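Long-range contacts in Non-sulfated chondroitin lyase E66 (Autographa californica nucleopolyhedrovirus, PDB 3VSN), which cleaves non-sulfated chondroitin as a lyase in the envelope of the occlusion-derived virus and is essential for oral infection of the insect host: residues N381-L391 and R527-L535; I460-N469 and I539-T547. One frame throughout, in Å; residues are numbered along the deposited sequence.

Interaction 1: N381-L391 and R527-L535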
# COMPACT_ATOMS: atom_id res chain seq x y z
N ASN A 381 -3.12 -15.74 13.02
CA ASN A 381 -3.70 -15.63 14.36
C ASN A 381 -3.90 -14.20 14.85
O ASN A 381 -4.56 -13.98 15.87
CB ASN A 381 -2.84 -16.40 15.37
CG ASN A 381 -2.73 -17.88 15.03
OD1 ASN A 381 -3.72 -18.52 14.69
ND2 ASN A 381 -1.52 -18.41 15.13
N THR A 382 -3.32 -13.23 14.15
CA THR A 382 -3.39 -11.83 14.58
C THR A 382 -4.07 -10.91 13.56
O THR A 382 -4.41 -9.76 13.90
CB THR A 382 -1.98 -11.26 14.90
OG1 THR A 382 -1.19 -11.21 13.71
CG2 THR A 382 -1.26 -12.12 15.95
N VAL A 383 -4.29 -11.40 12.34
CA VAL A 383 -4.80 -10.57 11.24
C VAL A 383 -6.25 -10.10 11.45
O VAL A 383 -6.71 -9.17 10.78
CB VAL A 383 -4.60 -11.28 9.86
CG1 VAL A 383 -5.62 -12.39 9.66
CG2 VAL A 383 -4.65 -10.28 8.71
N SER A 384 -6.95 -10.73 12.39
CA SER A 384 -8.32 -10.37 12.73
C SER A 384 -8.40 -9.18 13.67
O SER A 384 -9.49 -8.69 13.97
CB SER A 384 -9.04 -11.56 13.37
OG SER A 384 -9.21 -12.61 12.45
N PHE A 385 -7.25 -8.72 14.15
CA PHE A 385 -7.20 -7.75 15.24
C PHE A 385 -6.34 -6.55 14.90
O PHE A 385 -5.19 -6.68 14.47
CB PHE A 385 -6.70 -8.43 16.52
CG PHE A 385 -7.39 -9.74 16.82
CD1 PHE A 385 -8.64 -9.76 17.43
CD2 PHE A 385 -6.80 -10.95 16.45
CE1 PHE A 385 -9.28 -10.96 17.69
CE2 PHE A 385 -7.44 -12.16 16.71
CZ PHE A 385 -8.68 -12.16 17.33
N GLU A 386 -6.91 -5.36 15.10
CA GLU A 386 -6.21 -4.10 14.91
C GLU A 386 -7.07 -2.99 15.49
O GLU A 386 -8.30 -3.14 15.56
CB GLU A 386 -5.93 -3.84 13.42
CG GLU A 386 -5.11 -2.58 13.13
CD GLU A 386 -3.80 -2.54 13.90
OE1 GLU A 386 -2.85 -3.23 13.47
OE2 GLU A 386 -3.72 -1.84 14.93
N SER A 387 -6.43 -1.91 15.91
CA SER A 387 -7.15 -0.72 16.37
C SER A 387 -8.22 -0.36 15.34
O SER A 387 -7.93 -0.27 14.14
CB SER A 387 -6.19 0.45 16.55
OG SER A 387 -5.22 0.17 17.54
N GLY A 388 -9.45 -0.19 15.81
CA GLY A 388 -10.56 0.19 14.94
C GLY A 388 -11.49 -0.95 14.54
O GLY A 388 -12.63 -0.70 14.17
N ILE A 389 -11.00 -2.19 14.57
CA ILE A 389 -11.81 -3.34 14.15
C ILE A 389 -12.97 -3.61 15.13
O ILE A 389 -12.78 -3.66 16.34
CB ILE A 389 -10.96 -4.62 13.93
CG1 ILE A 389 -9.99 -4.41 12.75
CG2 ILE A 389 -11.85 -5.84 13.70
CD1 ILE A 389 -9.14 -5.62 12.38
N ILE A 390 -14.17 -3.73 14.57
CA ILE A 390 -15.35 -4.10 15.36
C ILE A 390 -15.49 -5.62 15.29
O ILE A 390 -15.61 -6.19 14.20
CB ILE A 390 -16.64 -3.42 14.84
CG1 ILE A 390 -16.49 -1.89 14.83
CG2 ILE A 390 -17.84 -3.83 15.70
CD1 ILE A 390 -17.58 -1.17 14.06
N LEU A 391 -15.46 -6.26 16.46
CA LEU A 391 -15.58 -7.72 16.56
C LEU A 391 -17.01 -8.12 16.90
O LEU A 391 -17.66 -7.46 17.72
CB LEU A 391 -14.64 -8.27 17.63
CG LEU A 391 -13.13 -8.02 17.50
CD1 LEU A 391 -12.41 -8.62 18.69
CD2 LEU A 391 -12.58 -8.59 16.20
N ARG A 527 -8.81 -7.86 27.33
CA ARG A 527 -9.21 -9.24 27.05
C ARG A 527 -8.25 -9.89 26.05
O ARG A 527 -7.72 -9.21 25.17
CB ARG A 527 -10.64 -9.27 26.50
CG ARG A 527 -11.22 -10.66 26.29
CD ARG A 527 -12.65 -10.57 25.76
NE ARG A 527 -12.69 -9.92 24.45
CZ ARG A 527 -12.57 -10.56 23.29
NH1 ARG A 527 -12.40 -11.88 23.25
NH2 ARG A 527 -12.61 -9.87 22.16
N SER A 528 -8.04 -11.20 26.20
CA SER A 528 -7.28 -12.00 25.23
C SER A 528 -8.22 -12.89 24.41
O SER A 528 -8.81 -13.83 24.95
CB SER A 528 -6.23 -12.86 25.94
OG SER A 528 -5.27 -12.05 26.59
N PRO A 529 -8.36 -12.60 23.10
CA PRO A 529 -9.26 -13.38 22.23
C PRO A 529 -8.73 -14.76 21.85
O PRO A 529 -9.51 -15.65 21.49
CB PRO A 529 -9.39 -12.50 20.99
CG PRO A 529 -8.11 -11.74 20.94
CD PRO A 529 -7.73 -11.48 22.37
N ASN A 530 -7.41 -14.92 21.89
CA ASN A 530 -6.74 -16.19 21.67
C ASN A 530 -5.36 -16.14 22.33
O ASN A 530 -5.01 -15.14 22.97
CB ASN A 530 -6.65 -16.54 20.17
CG ASN A 530 -5.87 -15.51 19.36
OD1 ASN A 530 -4.84 -15.00 19.80
ND2 ASN A 530 -6.36 -15.21 18.16
N SER A 531 -4.57 -17.20 22.17
CA SER A 531 -3.28 -17.30 22.85
C SER A 531 -2.18 -16.42 22.24
O SER A 531 -1.07 -16.36 22.77
CB SER A 531 -2.82 -18.76 22.91
OG SER A 531 -2.67 -19.28 21.60
N SER A 532 -2.48 -15.74 21.14
CA SER A 532 -1.49 -14.94 20.42
C SER A 532 -1.73 -13.43 20.54
O SER A 532 -0.89 -12.63 20.10
CB SER A 532 -1.48 -15.31 18.93
OG SER A 532 -1.22 -16.69 18.74
N VAL A 533 -2.86 -13.04 21.12
CA VAL A 533 -3.32 -11.65 21.08
C VAL A 533 -3.83 -11.15 22.44
O VAL A 533 -4.51 -11.89 23.16
CB VAL A 533 -4.42 -11.47 20.01
CG1 VAL A 533 -4.97 -10.05 20.00
CG2 VAL A 533 -3.89 -11.83 18.63
N GLU A 534 -3.50 -9.90 22.78
CA GLU A 534 -4.13 -9.18 23.89
C GLU A 534 -4.74 -7.88 23.36
O GLU A 534 -4.16 -7.22 22.48
CB GLU A 534 -3.12 -8.90 25.01
CG GLU A 534 -3.76 -8.49 26.34
CD GLU A 534 -2.75 -8.05 27.39
OE1 GLU A 534 -1.61 -7.67 27.04
OE2 GLU A 534 -3.11 -8.06 28.60
N LEU A 535 -5.90 -7.51 23.90
CA LEU A 535 -6.64 -6.33 23.43
C LEU A 535 -7.00 -5.37 24.54
O LEU A 535 -7.22 -5.77 25.68
CB LEU A 535 -7.95 -6.75 22.75
CG LEU A 535 -7.98 -7.78 21.62
CD1 LEU A 535 -9.43 -8.16 21.33
CD2 LEU A 535 -7.30 -7.24 20.36
O HOH W 1 0.71 -16.96 16.03
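Phe385 lies against Pro529 and Val533, beside the type I turn Asn530-Val533 that joins strands 525-530 and 533-540. The loop before strand 390-391 here packs against the hairpin at the other side of a four-stranded antiparallel sheet, in the beta-sandwich part of the lyase. Pro529 and Phe385 run past each other in opposite directions. The proline makes a CH-pi contact over the ring face, with CG 4.0 Å from the centroid of the Phe385 ring. Val533 CG1 also sits over a face of the ring, and its CG2 touches Phe385 CD2 at 3.7 Å. CG1 is anti to the backbone N (chi1 177°), which turns CG2 to meet both the ring and Thr382 CG2. Leu535 crosses Phe385 at about a right angle, with CD2 near Phe385 CB; its CD1 meets Leu391 CD1 tip to tip at 4.0 Å. Leu391 CD1 also reaches the edge of the Arg527 guanidinium, whose NE pairs with Glu537. At the turn, Asn530 OD1 accepts from Ser532 N at 2.8 Å, forming an Asx turn. That bond and the one from ND2 hold the amide, whose plane stands 85° from the Phe385 ring. Asn530 ND2 donates to Asn381 O at 3.2 Å, in the carbonyl plane, with 154° at the hydrogen.

Interaction 2: I460-N469 and I539-T547; sequences IGVEPNSLNN and IISFQTMYT
Tyr546 OH accepts a hydrogen bond from Leu467 N at 2.8 Å, with 153° at the hydrogen. The ring thereby pins the type II turn Glu463-Ser466 and the residue after it to helix 542-546. Here strand 452-461 of a seven-stranded sheet and its following loop pack on the short helix after strand 533-540 of the four-stranded sheet, away from the catalytic residues. Asn465 N lies over the centre of the Tyr546 ring, 3.1 Å above its plane, with Pro464 C over the same face. Phe542 O, one helical turn back, lies over the opposite face. Val462 CG2 comes to the ring edge. Leu467 passes the tyrosine in the opposite direction, then sends CD1 to Met545 SD at 3.7 Å. The methionine chain bends at chi3 (82°), which places CE near both Leu467 CD1 and Val462 CG1. The loop itself is tied by Ser466 OG, which donates to Glu463 O at 2.6 Å and is also hydrogen-bonded to Asn438 ND2. Farther along, Asn469 CA makes a CH-pi contact over one face of Phe542, 3.9 Å from the ring centroid. Where strand 452-461 ends, Val462 N donates to Met545 O at 3.0 Å, from above the carbonyl plane. Gly461 CA converges on the same oxygen in a CA-H...O contact. Held at its hydroxyl and flanked on both faces by backbone atoms, the Tyr546 ring probably has little room to move.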
# COMPACT_ATOMS: atom_id res chain seq x y z
N ILE A 460 -23.48 1.89 15.00
CA ILE A 460 -22.99 0.54 14.72
C ILE A 460 -24.17 -0.42 14.81
O ILE A 460 -24.88 -0.45 15.82
CB ILE A 460 -21.91 0.08 15.73
CG1 ILE A 460 -20.68 1.00 15.68
CG2 ILE A 460 -21.50 -1.36 15.47
CD1 ILE A 460 -19.73 0.79 16.85
N GLY A 461 -24.38 -1.18 13.74
CA GLY A 461 -25.47 -2.15 13.71
C GLY A 461 -25.10 -3.45 13.03
O GLY A 461 -24.17 -3.49 12.23
N VAL A 462 -25.81 -4.51 13.39
CA VAL A 462 -25.75 -5.78 12.66
C VAL A 462 -27.17 -6.30 12.49
O VAL A 462 -28.10 -5.75 13.09
CB VAL A 462 -24.89 -6.86 13.37
CG1 VAL A 462 -23.41 -6.48 13.40
CG2 VAL A 462 -25.42 -7.16 14.77
N GLU A 463 -27.34 -7.34 11.69
CA GLU A 463 -28.64 -8.01 11.55
C GLU A 463 -29.24 -8.26 12.94
O GLU A 463 -28.56 -8.81 13.80
CB GLU A 463 -28.49 -9.33 10.78
CG GLU A 463 -29.79 -10.05 10.45
CD GLU A 463 -30.63 -9.32 9.42
OE1 GLU A 463 -30.06 -8.65 8.52
OE2 GLU A 463 -31.87 -9.41 9.49
N PRO A 464 -30.49 -7.82 13.17
CA PRO A 464 -31.11 -8.09 14.47
C PRO A 464 -31.12 -9.58 14.82
O PRO A 464 -31.29 -10.42 13.93
CB PRO A 464 -32.54 -7.57 14.28
CG PRO A 464 -32.40 -6.48 13.28
CD PRO A 464 -31.34 -6.96 12.32
N ASN A 465 -30.89 -9.88 16.10
CA ASN A 465 -31.00 -11.25 16.65
C ASN A 465 -29.98 -12.26 16.11
O ASN A 465 -30.22 -13.47 16.15
CB ASN A 465 -32.43 -11.78 16.50
CG ASN A 465 -33.46 -10.86 17.12
OD1 ASN A 465 -33.30 -10.43 18.27
ND2 ASN A 465 -34.50 -10.53 16.37
N SER A 466 -28.83 -11.75 15.67
CA SER A 466 -27.84 -12.56 14.95
C SER A 466 -26.60 -12.92 15.76
O SER A 466 -25.77 -13.72 15.29
CB SER A 466 -27.41 -11.82 13.69
OG SER A 466 -26.76 -10.61 14.03
N LEU A 467 -26.45 -12.35 16.95
CA LEU A 467 -25.19 -12.49 17.69
C LEU A 467 -25.18 -13.55 18.79
O LEU A 467 -24.19 -13.68 19.51
CB LEU A 467 -24.72 -11.14 18.24
CG LEU A 467 -24.40 -10.05 17.21
CD1 LEU A 467 -24.03 -8.76 17.91
CD2 LEU A 467 -23.30 -10.50 16.25
N ASN A 468 -26.27 -14.31 18.93
CA ASN A 468 -26.35 -15.37 19.95
C ASN A 468 -25.99 -14.83 21.34
O ASN A 468 -25.14 -15.39 22.05
CB ASN A 468 -25.46 -16.56 19.56
CG ASN A 468 -25.68 -17.78 20.44
OD1 ASN A 468 -26.77 -17.99 20.98
ND2 ASN A 468 -24.65 -18.59 20.59
N ASN A 469 -26.62 -13.71 21.70
CA ASN A 469 -26.43 -13.03 22.99
C ASN A 469 -24.97 -12.73 23.36
O ASN A 469 -24.60 -12.76 24.53
CB ASN A 469 -27.14 -13.80 24.12
CG ASN A 469 -28.61 -14.05 23.82
OD1 ASN A 469 -29.05 -15.20 23.78
ND2 ASN A 469 -29.36 -12.99 23.57
N ILE A 539 -16.45 -2.56 24.82
CA ILE A 539 -17.53 -3.53 24.63
C ILE A 539 -18.85 -2.81 24.36
O ILE A 539 -19.20 -1.86 25.06
CB ILE A 539 -17.65 -4.50 25.83
CG1 ILE A 539 -16.35 -5.31 26.01
CG2 ILE A 539 -18.84 -5.44 25.64
CD1 ILE A 539 -16.20 -5.99 27.36
N ILE A 540 -19.55 -3.25 23.32
CA ILE A 540 -20.83 -2.67 22.92
C ILE A 540 -21.93 -3.72 23.00
O ILE A 540 -21.75 -4.86 22.55
CB ILE A 540 -20.75 -2.02 21.51
CG1 ILE A 540 -20.15 -3.01 20.49
CG2 ILE A 540 -19.92 -0.74 21.57
CD1 ILE A 540 -20.22 -2.56 19.04
N SER A 541 -23.08 -3.36 23.57
CA SER A 541 -24.14 -4.34 23.81
C SER A 541 -24.75 -4.87 22.51
O SER A 541 -24.93 -4.11 21.55
CB SER A 541 -25.24 -3.75 24.70
OG SER A 541 -25.99 -2.77 24.00
N PHE A 542 -25.05 -6.16 22.47
CA PHE A 542 -25.74 -6.73 21.31
C PHE A 542 -27.09 -6.06 21.08
O PHE A 542 -27.51 -5.91 19.93
CB PHE A 542 -25.84 -8.27 21.36
CG PHE A 542 -26.64 -8.81 22.52
CD1 PHE A 542 -28.02 -8.93 22.44
CD2 PHE A 542 -25.99 -9.26 23.67
CE1 PHE A 542 -28.76 -9.44 23.51
CE2 PHE A 542 -26.72 -9.77 24.74
CZ PHE A 542 -28.10 -9.87 24.66
N GLN A 543 -27.75 -5.63 22.16
CA GLN A 543 -29.04 -4.92 22.05
C GLN A 543 -28.94 -3.64 21.22
O GLN A 543 -29.79 -3.39 20.36
CB GLN A 543 -29.64 -4.60 23.42
CG GLN A 543 -30.09 -5.81 24.23
CD GLN A 543 -29.00 -6.36 25.13
OE1 GLN A 543 -27.81 -6.16 24.88
NE2 GLN A 543 -29.41 -7.07 26.18
N THR A 544 -27.91 -2.84 21.48
CA THR A 544 -27.72 -1.58 20.74
C THR A 544 -27.23 -1.83 19.31
O THR A 544 -27.55 -1.06 18.40
CB THR A 544 -26.79 -0.58 21.46
OG1 THR A 544 -25.52 -1.19 21.71
CG2 THR A 544 -27.40 -0.11 22.79
N MET A 545 -26.47 -2.90 19.12
CA MET A 545 -26.07 -3.31 17.77
C MET A 545 -27.28 -3.72 16.95
O MET A 545 -27.35 -3.43 15.75
CB MET A 545 -25.03 -4.43 17.82
CG MET A 545 -23.70 -4.01 18.41
SD MET A 545 -22.61 -5.41 18.71
CE MET A 545 -21.92 -5.66 17.08
N TYR A 546 -28.25 -4.38 17.58
CA TYR A 546 -29.47 -4.78 16.87
C TYR A 546 -30.30 -3.59 16.41
O TYR A 546 -30.97 -3.67 15.38
CB TYR A 546 -30.33 -5.74 17.71
CG TYR A 546 -29.70 -7.08 17.97
CD1 TYR A 546 -28.60 -7.54 17.23
CD2 TYR A 546 -30.21 -7.92 18.96
CE1 TYR A 546 -28.03 -8.77 17.48
CE2 TYR A 546 -29.65 -9.16 19.21
CZ TYR A 546 -28.56 -9.58 18.47
OH TYR A 546 -28.00 -10.81 18.72
N THR A 547 -30.23 -2.49 17.15
CA THR A 547 -30.97 -1.27 16.80
C THR A 547 -30.12 -0.27 16.00
O THR A 547 -30.55 0.86 15.72
CB THR A 547 -31.55 -0.60 18.05
OG1 THR A 547 -30.50 -0.32 18.98
CG2 THR A 547 -32.59 -1.51 18.71
O HOH W 2 -29.20 -3.18 12.98

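How the interactions relate
Along the chain, 381-391 comes first and 460-469 second, then 527-535 and 539-547. The two contacts therefore cross. Interaction 1 closes a loop of 135 residues by bringing the segment that leads into strand 390-391 to the hairpin 525-530/533-540. Interaction 2 closes a shorter loop of 69 residues, joining the end of strand 452-461 to the helix that follows strand 533-540. Both use strand 533-540. That strand belongs to the four-stranded sheet, while 452-461 belongs to a seven-stranded one, so interaction 2 links the two sheets. The contacts meet where Ile390 CD1 packs on Ile460 CD1 at 4.0 Å, with Ile540 beside them.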